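Local coordinates for nisin immunity protein (Lactococcus lactis subsp. lactis, PDB 5XHB) that helps protect nisin-producing Lactococcus lactis against externally supplied nisin, as a membrane-attached lipoprotein, at residues E153-L158 against I199-G204; V161-S166 against Q189-W194; E193-E198 against E214-F219. All blocks are in the same frame, centred on the assembly; numbering follows the deposited sequence.

Overall arrangement
All three contacts lie in the antiparallel sheet of the Spa1-type C-terminal domain. Interactions 1 and 2 join the same two strands, 151-165 and 191-202, with centres about 24 Å apart, whereas interaction 3 pairs the middle of strand 191-202 with strand 210-215 on its other flank. Interaction 1 is partly buried and lies nearest the chain's centre; a bulge, a serine-glutamine bond and a histidine-tyrosine pair mark it. Interactions 2 and 3 are surface contacts that share E193 and W194, the indole lying between F164 of one and I215 of the other. A hydroxyl cluster ends interaction 2, while interaction 3 uses asparagine and glutamate side chains as acceptors for backbone NH groups.

Interaction 1: E153-L158 against I199-G204; sequences EYQDVL and IHSIRG
H200 lays one ring face against Y154 CA and passes E153 O with CB and CG, at 3.6 and 3.9 Å. With CG turned beside the backbone N (chi1 -70°), the ring is laid over Y154, whose CA is offset toward the rim of the imidazole. ND1 comes close to Y154 N, but the angle is too poor for a hydrogen bond; its partner is G152 O. H200 CE1 touches Y154 CB at 3.8 Å. At the tip, H200 NE2 lies 4.0 Å from Y154 CD1, in the plane of the phenol ring and at its edge, and is hydrogen-bonded to E198 OE1. The rings of Y154 and H200 make an edge-to-face pair, the tyrosine edge directed at the imidazole face with planes 76° apart; the F219 ring also meets the imidazole, steeply inclined to it. Partners at both ring nitrogens are consistent with a positively charged imidazole, although its charge is not seen.

The strands carrying these rings, 151-165 and 191-202, run antiparallel through a classic beta bulge, Q155 and D156 both facing I199. I199 O accepts Q155 N at 2.8 Å and, weakly, D156 N; I199 N donates to D156 O, and S201 N binds E153 O. The bulge directs Q155 toward the neighbouring strand, where a bend at chi2 (-66°) carries its amide to S201: Q155 NE2 donates to S201 OG at 2.7 Å, with the hydroxyl tilted out of the amide plane. S201 OG is also hydrogen-bonded to G101 O, so the serine ties the bulge to a segment well outside this sheet. On the face with D156, L158 CD1 meets I199 CD1 at 3.8 Å, and F122 and F211 pack further against the isoleucine.

Interaction 2: V161-S166 against Q189-W194; sequences VRVFDS and QSRTEW
F164 drives the edge of its ring into one face of the W194 indole, F164 CE2 reaching W194 CG at 3.7 Å with the planes at 89°. A chi1 of 53° sets F164 CG between the backbone N and the carbonyl carbon and so turns the ring over the neighbouring strand. There T192 CB and T192 O lie over a face of the phenyl ring, and T192 CG2 touches F164 CZ at 3.6 Å. Paired backbone bonds between F164 and T192, and between R162 and W194, hold this closely packed face in register.

The other face is looser: V161 and V163 lie along E193, whose extended side chain is exposed, with V161 CG1 3.6 Å from E193 OE2. Where strand 151-165 ends and 191-202 begins, polar groups take over. S166 OG joins two hydroxyls, T192 OG1 at 2.6 Å and S190 OG at 2.9 Å, while S166 N binds S190 O. Q189 NE2 meets D165 OD2 on its anti side at 2.9 Å, and a water bridges D165 OD1 to S190 N. Such regular alternation of hydrogen-bonded and non-hydrogen-bonded pairs is that of adjacent antiparallel strands, here consecutive in the chain and joined by a long, partly unmodelled connection, with 151-165 outermost in the sheet.

Interaction 3: E193-E198 against E214-F219; sequences EWDYGE and EINDDF
The beta hairpin of strands 191-202 and 210-215 brings Y196 opposite I215 in a non-hydrogen-bonded antiparallel pair. Their side chains lie side by side and point the same way, with I215 CD1 3.6 Å from Y196 CD2. The isoleucine's other branch, CG2, stands anti to the backbone N and is set over the W194 indole, 3.6 Å from the centre of the five-membered ring and 15° off its normal, a CH-pi contact on the face opposite the one that F164 meets. I215 thus fits its two methyls against both aromatic rings, and I141 of strand 137-145 touches all three side chains. At the far end of the tyrosine, OH is hydrogen-bonded to S129 O.

From I215 to D218 the chain reverses in a type II' turn that leads into strand 218-224. N216, the second residue of the turn (phi 53°), completes the pairing with 193-198: its N binds D195 O, and its side-chain OD1 takes D195 N at 2.9 Å. Its amide plane stands nearly upright to the indole of W194.

On the other side of Y196, G197 N donates to E214 O at 2.8 Å and E214 N to E198 O at 2.9 Å. The extended E214 side chain runs alongside E198, and E214 OE1 takes E198 N on the anti lone pair at 3.0 Å in an almost straight bond. The two carboxylates come within 4.6 Å, E198 OE1 to E214 OE1, which may modestly disfavour charge on both; the hydrogen bond from H200 to E198 may ease this. F219 returns over this end, E214 CG against one ring face and F219 CE1 close to E198 O.

Interaction 1: E153-L158 against I199-G204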
# COMPACT_ATOMS: atom_id res chain seq x y z
N GLU A 153 2.68 -4.15 10.97
CA GLU A 153 4.01 -3.59 10.70
C GLU A 153 4.09 -2.06 10.86
O GLU A 153 3.28 -1.32 10.33
CB GLU A 153 4.42 -4.00 9.27
CG GLU A 153 5.64 -3.33 8.68
CD GLU A 153 6.93 -3.72 9.34
OE1 GLU A 153 6.94 -4.68 10.14
OE2 GLU A 153 7.97 -3.06 9.07
N TYR A 154 5.09 -1.61 11.61
CA TYR A 154 5.43 -0.17 11.69
C TYR A 154 5.73 0.41 10.31
O TYR A 154 6.56 -0.11 9.59
CB TYR A 154 6.64 0.02 12.59
CG TYR A 154 7.17 1.44 12.63
CD1 TYR A 154 6.56 2.40 13.42
CD2 TYR A 154 8.27 1.81 11.87
CE1 TYR A 154 7.04 3.71 13.47
CE2 TYR A 154 8.76 3.12 11.90
CZ TYR A 154 8.14 4.06 12.71
OH TYR A 154 8.62 5.35 12.75
N GLN A 155 5.06 1.50 9.95
CA GLN A 155 5.31 2.12 8.65
C GLN A 155 6.02 3.47 8.75
O GLN A 155 6.93 3.75 7.97
CB GLN A 155 4.00 2.30 7.88
CG GLN A 155 3.30 0.98 7.53
CD GLN A 155 4.10 0.13 6.56
OE1 GLN A 155 4.92 0.64 5.80
NE2 GLN A 155 3.86 -1.17 6.58
N ASP A 156 5.60 4.31 9.69
CA ASP A 156 6.19 5.65 9.81
C ASP A 156 5.74 6.25 11.12
O ASP A 156 4.91 5.69 11.84
CB ASP A 156 5.76 6.54 8.64
CG ASP A 156 6.67 7.75 8.43
OD1 ASP A 156 7.72 7.89 9.12
OD2 ASP A 156 6.34 8.57 7.56
N VAL A 157 6.29 7.41 11.45
CA VAL A 157 5.77 8.16 12.57
C VAL A 157 5.50 9.58 12.07
O VAL A 157 6.30 10.15 11.32
CB VAL A 157 6.72 8.13 13.78
CG1 VAL A 157 8.07 8.70 13.42
CG2 VAL A 157 6.09 8.81 15.01
N LEU A 158 4.34 10.10 12.43
CA LEU A 158 3.97 11.46 12.06
C LEU A 158 4.59 12.44 13.06
O LEU A 158 5.32 13.36 12.66
CB LEU A 158 2.45 11.60 12.01
CG LEU A 158 1.79 10.86 10.84
CD1 LEU A 158 0.26 10.80 10.97
CD2 LEU A 158 2.16 11.54 9.53
N ILE A 199 2.24 5.23 12.44
CA ILE A 199 1.32 4.57 11.53
C ILE A 199 1.76 3.12 11.37
O ILE A 199 2.95 2.84 11.21
CB ILE A 199 1.26 5.28 10.15
CG1 ILE A 199 0.52 6.61 10.32
CG2 ILE A 199 0.51 4.41 9.13
CD1 ILE A 199 0.67 7.53 9.18
N HIS A 200 0.81 2.20 11.51
CA HIS A 200 1.07 0.77 11.33
C HIS A 200 0.11 0.20 10.32
O HIS A 200 -1.03 0.65 10.21
CB HIS A 200 0.90 -0.01 12.63
CG HIS A 200 1.96 0.25 13.65
ND1 HIS A 200 2.88 -0.70 14.02
CD2 HIS A 200 2.23 1.35 14.40
CE1 HIS A 200 3.67 -0.21 14.96
NE2 HIS A 200 3.30 1.03 15.21
N SER A 201 0.57 -0.83 9.62
CA SER A 201 -0.32 -1.70 8.86
C SER A 201 -1.31 -2.37 9.80
O SER A 201 -1.06 -2.48 11.00
CB SER A 201 0.50 -2.78 8.13
OG SER A 201 1.51 -2.17 7.36
N ILE A 202 -2.41 -2.87 9.25
CA ILE A 202 -3.32 -3.70 10.00
C ILE A 202 -3.19 -5.12 9.43
O ILE A 202 -3.24 -5.31 8.22
CB ILE A 202 -4.76 -3.18 9.91
CG1 ILE A 202 -4.86 -1.85 10.68
CG2 ILE A 202 -5.77 -4.19 10.43
CD1 ILE A 202 -6.15 -1.14 10.43
N ARG A 203 -2.99 -6.11 10.29
CA ARG A 203 -2.73 -7.48 9.82
C ARG A 203 -3.87 -7.97 8.95
O ARG A 203 -5.03 -7.79 9.29
CB ARG A 203 -2.52 -8.42 10.99
CG ARG A 203 -1.40 -8.00 11.90
CD ARG A 203 -1.12 -9.05 12.96
NE ARG A 203 -0.59 -8.41 14.16
CZ ARG A 203 -0.32 -9.06 15.29
NH1 ARG A 203 -0.49 -10.37 15.36
NH2 ARG A 203 0.13 -8.39 16.34
N GLY A 204 -3.54 -8.55 7.79
CA GLY A 204 -4.57 -9.04 6.90
C GLY A 204 -5.17 -8.02 5.95
O GLY A 204 -6.09 -8.34 5.21

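Interaction 2: V161-S166 against Q189-W194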
# COMPACT_ATOMS: atom_id res chain seq x y z
N VAL A 161 1.01 17.64 15.35
CA VAL A 161 -0.10 18.15 16.12
C VAL A 161 -1.03 18.90 15.19
O VAL A 161 -0.56 19.63 14.30
CB VAL A 161 0.37 19.11 17.24
CG1 VAL A 161 -0.84 19.70 17.94
CG2 VAL A 161 1.30 18.39 18.23
N ARG A 162 -2.33 18.72 15.36
CA ARG A 162 -3.31 19.59 14.72
C ARG A 162 -4.30 20.02 15.78
O ARG A 162 -4.78 19.21 16.56
CB ARG A 162 -4.04 18.90 13.55
CG ARG A 162 -3.17 18.49 12.36
CD ARG A 162 -2.63 19.72 11.61
NE ARG A 162 -1.83 19.35 10.45
CZ ARG A 162 -0.54 19.06 10.49
NH1 ARG A 162 0.12 19.08 11.65
NH2 ARG A 162 0.11 18.74 9.38
N VAL A 163 -4.61 21.31 15.78
CA VAL A 163 -5.71 21.85 16.54
C VAL A 163 -6.71 22.31 15.50
O VAL A 163 -6.37 23.11 14.62
CB VAL A 163 -5.27 23.04 17.42
CG1 VAL A 163 -6.49 23.68 18.10
CG2 VAL A 163 -4.23 22.58 18.45
N PHE A 164 -7.94 21.81 15.57
CA PHE A 164 -8.85 22.03 14.47
C PHE A 164 -10.25 22.26 14.96
O PHE A 164 -10.58 21.92 16.09
CB PHE A 164 -8.82 20.87 13.46
CG PHE A 164 -9.05 19.50 14.07
CD1 PHE A 164 -10.33 19.01 14.25
CD2 PHE A 164 -7.97 18.70 14.43
CE1 PHE A 164 -10.55 17.74 14.80
CE2 PHE A 164 -8.17 17.44 15.00
CZ PHE A 164 -9.46 16.96 15.18
N ASP A 165 -11.07 22.89 14.12
CA ASP A 165 -12.48 23.05 14.41
C ASP A 165 -13.11 21.69 14.60
O ASP A 165 -13.02 20.85 13.72
CB ASP A 165 -13.18 23.81 13.28
CG ASP A 165 -14.60 24.19 13.64
OD1 ASP A 165 -15.43 23.28 13.81
OD2 ASP A 165 -14.87 25.41 13.74
N SER A 166 -13.77 21.48 15.73
CA SER A 166 -14.30 20.15 16.06
C SER A 166 -15.32 19.64 15.05
O SER A 166 -15.45 18.44 14.85
CB SER A 166 -14.93 20.17 17.45
OG SER A 166 -13.97 20.51 18.42
N GLN A 189 -16.68 28.83 18.47
CA GLN A 189 -15.93 27.73 17.84
C GLN A 189 -15.42 26.73 18.88
O GLN A 189 -14.74 27.10 19.84
CB GLN A 189 -14.75 28.27 17.03
CG GLN A 189 -13.87 27.16 16.45
CD GLN A 189 -12.72 27.67 15.61
OE1 GLN A 189 -11.79 28.30 16.12
NE2 GLN A 189 -12.76 27.39 14.30
N SER A 190 -15.76 25.46 18.67
CA SER A 190 -15.18 24.39 19.47
C SER A 190 -13.91 23.89 18.78
O SER A 190 -13.87 23.77 17.56
CB SER A 190 -16.18 23.26 19.66
OG SER A 190 -15.55 22.11 20.22
N ARG A 191 -12.88 23.60 19.57
CA ARG A 191 -11.61 23.13 19.02
C ARG A 191 -11.22 21.76 19.57
O ARG A 191 -11.53 21.41 20.71
CB ARG A 191 -10.50 24.14 19.29
CG ARG A 191 -10.70 25.50 18.61
CD ARG A 191 -9.63 26.50 19.04
NE ARG A 191 -9.62 27.70 18.20
CZ ARG A 191 -8.76 28.69 18.33
NH1 ARG A 191 -7.81 28.65 19.26
NH2 ARG A 191 -8.83 29.74 17.52
N THR A 192 -10.51 20.98 18.76
CA THR A 192 -10.06 19.66 19.15
C THR A 192 -8.58 19.55 18.83
O THR A 192 -8.17 19.96 17.75
CB THR A 192 -10.85 18.55 18.40
OG1 THR A 192 -12.23 18.62 18.79
CG2 THR A 192 -10.30 17.17 18.72
N GLU A 193 -7.78 19.04 19.77
CA GLU A 193 -6.37 18.77 19.47
C GLU A 193 -6.13 17.28 19.29
O GLU A 193 -6.47 16.46 20.16
CB GLU A 193 -5.43 19.29 20.57
CG GLU A 193 -3.97 18.90 20.27
CD GLU A 193 -2.93 19.51 21.22
OE1 GLU A 193 -3.20 20.56 21.84
OE2 GLU A 193 -1.83 18.93 21.35
N TRP A 194 -5.52 16.92 18.16
CA TRP A 194 -5.05 15.56 17.95
C TRP A 194 -3.55 15.55 17.87
O TRP A 194 -2.95 16.36 17.18
CB TRP A 194 -5.61 14.97 16.66
CG TRP A 194 -7.00 14.44 16.77
CD1 TRP A 194 -7.87 14.57 17.83
CD2 TRP A 194 -7.68 13.67 15.78
NE1 TRP A 194 -9.06 13.94 17.54
CE2 TRP A 194 -8.97 13.38 16.29
CE3 TRP A 194 -7.33 13.22 14.51
CZ2 TRP A 194 -9.90 12.63 15.56
CZ3 TRP A 194 -8.26 12.47 13.79
CH2 TRP A 194 -9.53 12.18 14.33
O HOH W 1 -16.95 23.91 16.10

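Interaction 3: E193-E198 against E214-F219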
# COMPACT_ATOMS: atom_id res chain seq x y z
N GLU A 193 -7.78 19.04 19.77
CA GLU A 193 -6.37 18.77 19.47
C GLU A 193 -6.13 17.28 19.29
O GLU A 193 -6.47 16.46 20.16
CB GLU A 193 -5.43 19.29 20.57
CG GLU A 193 -3.97 18.90 20.27
CD GLU A 193 -2.93 19.51 21.22
OE1 GLU A 193 -3.20 20.56 21.84
OE2 GLU A 193 -1.83 18.93 21.35
N TRP A 194 -5.52 16.92 18.16
CA TRP A 194 -5.05 15.56 17.95
C TRP A 194 -3.55 15.55 17.87
O TRP A 194 -2.95 16.36 17.18
CB TRP A 194 -5.61 14.97 16.66
CG TRP A 194 -7.00 14.44 16.77
CD1 TRP A 194 -7.87 14.57 17.83
CD2 TRP A 194 -7.68 13.67 15.78
NE1 TRP A 194 -9.06 13.94 17.54
CE2 TRP A 194 -8.97 13.38 16.29
CE3 TRP A 194 -7.33 13.22 14.51
CZ2 TRP A 194 -9.90 12.63 15.56
CZ3 TRP A 194 -8.26 12.47 13.79
CH2 TRP A 194 -9.53 12.18 14.33
N ASP A 195 -2.94 14.61 18.59
CA ASP A 195 -1.50 14.42 18.54
C ASP A 195 -1.27 13.11 17.80
O ASP A 195 -1.74 12.07 18.25
CB ASP A 195 -0.91 14.40 19.95
CG ASP A 195 -1.27 15.67 20.74
OD1 ASP A 195 -1.19 16.76 20.14
OD2 ASP A 195 -1.65 15.58 21.93
N TYR A 196 -0.60 13.18 16.66
CA TYR A 196 -0.51 12.04 15.75
C TYR A 196 0.81 11.31 15.93
O TYR A 196 1.89 11.93 15.79
CB TYR A 196 -0.62 12.48 14.29
CG TYR A 196 -1.83 13.31 13.93
CD1 TYR A 196 -1.98 14.60 14.40
CD2 TYR A 196 -2.79 12.81 13.05
CE1 TYR A 196 -3.09 15.38 14.05
CE2 TYR A 196 -3.91 13.59 12.70
CZ TYR A 196 -4.03 14.88 13.20
OH TYR A 196 -5.12 15.65 12.86
N GLY A 197 0.74 10.02 16.21
CA GLY A 197 1.94 9.24 16.46
C GLY A 197 2.33 8.34 15.30
O GLY A 197 2.48 8.80 14.16
N GLU A 198 2.48 7.05 15.58
CA GLU A 198 2.95 6.10 14.58
C GLU A 198 1.84 5.70 13.62
O GLU A 198 0.66 5.79 13.95
CB GLU A 198 3.51 4.85 15.25
CG GLU A 198 4.70 5.15 16.14
CD GLU A 198 5.28 3.90 16.77
OE1 GLU A 198 4.65 2.81 16.71
OE2 GLU A 198 6.37 4.02 17.35
N GLU A 214 -1.94 6.29 15.25
CA GLU A 214 -1.92 6.65 16.66
C GLU A 214 -2.43 8.08 16.84
O GLU A 214 -1.83 9.03 16.33
CB GLU A 214 -0.49 6.50 17.20
CG GLU A 214 -0.40 6.23 18.68
CD GLU A 214 1.01 5.81 19.10
OE1 GLU A 214 1.99 6.13 18.38
OE2 GLU A 214 1.12 5.16 20.15
N ILE A 215 -3.57 8.22 17.51
CA ILE A 215 -4.15 9.52 17.82
C ILE A 215 -4.20 9.64 19.32
O ILE A 215 -4.88 8.86 19.98
CB ILE A 215 -5.58 9.70 17.27
CG1 ILE A 215 -5.62 9.51 15.74
CG2 ILE A 215 -6.13 11.06 17.67
CD1 ILE A 215 -4.80 10.50 14.98
N ASN A 216 -3.49 10.62 19.87
CA ASN A 216 -3.36 10.74 21.32
C ASN A 216 -2.88 9.41 21.91
O ASN A 216 -1.79 8.96 21.56
CB ASN A 216 -4.68 11.23 21.91
CG ASN A 216 -5.07 12.59 21.34
OD1 ASN A 216 -4.20 13.32 20.86
ND2 ASN A 216 -6.36 12.92 21.34
N ASP A 217 -3.67 8.75 22.74
CA ASP A 217 -3.17 7.54 23.38
C ASP A 217 -3.74 6.23 22.85
O ASP A 217 -3.69 5.22 23.56
CB ASP A 217 -3.43 7.61 24.89
CG ASP A 217 -2.65 8.71 25.56
OD1 ASP A 217 -1.41 8.61 25.61
OD2 ASP A 217 -3.27 9.69 26.01
N ASP A 218 -4.26 6.20 21.63
CA ASP A 218 -4.52 4.88 21.06
C ASP A 218 -4.61 4.86 19.56
O ASP A 218 -4.79 5.88 18.89
CB ASP A 218 -5.78 4.23 21.67
CG ASP A 218 -7.05 4.77 21.11
OD1 ASP A 218 -7.13 6.01 21.01
OD2 ASP A 218 -7.96 3.95 20.79
N PHE A 219 -4.48 3.65 19.03
CA PHE A 219 -4.46 3.46 17.59
C PHE A 219 -5.88 3.43 17.06
O PHE A 219 -6.72 2.68 17.55
CB PHE A 219 -3.71 2.19 17.24
CG PHE A 219 -2.22 2.35 17.28
CD1 PHE A 219 -1.55 2.90 16.20
CD2 PHE A 219 -1.50 1.96 18.40
CE1 PHE A 219 -0.17 3.06 16.24
CE2 PHE A 219 -0.12 2.11 18.44
CZ PHE A 219 0.54 2.67 17.36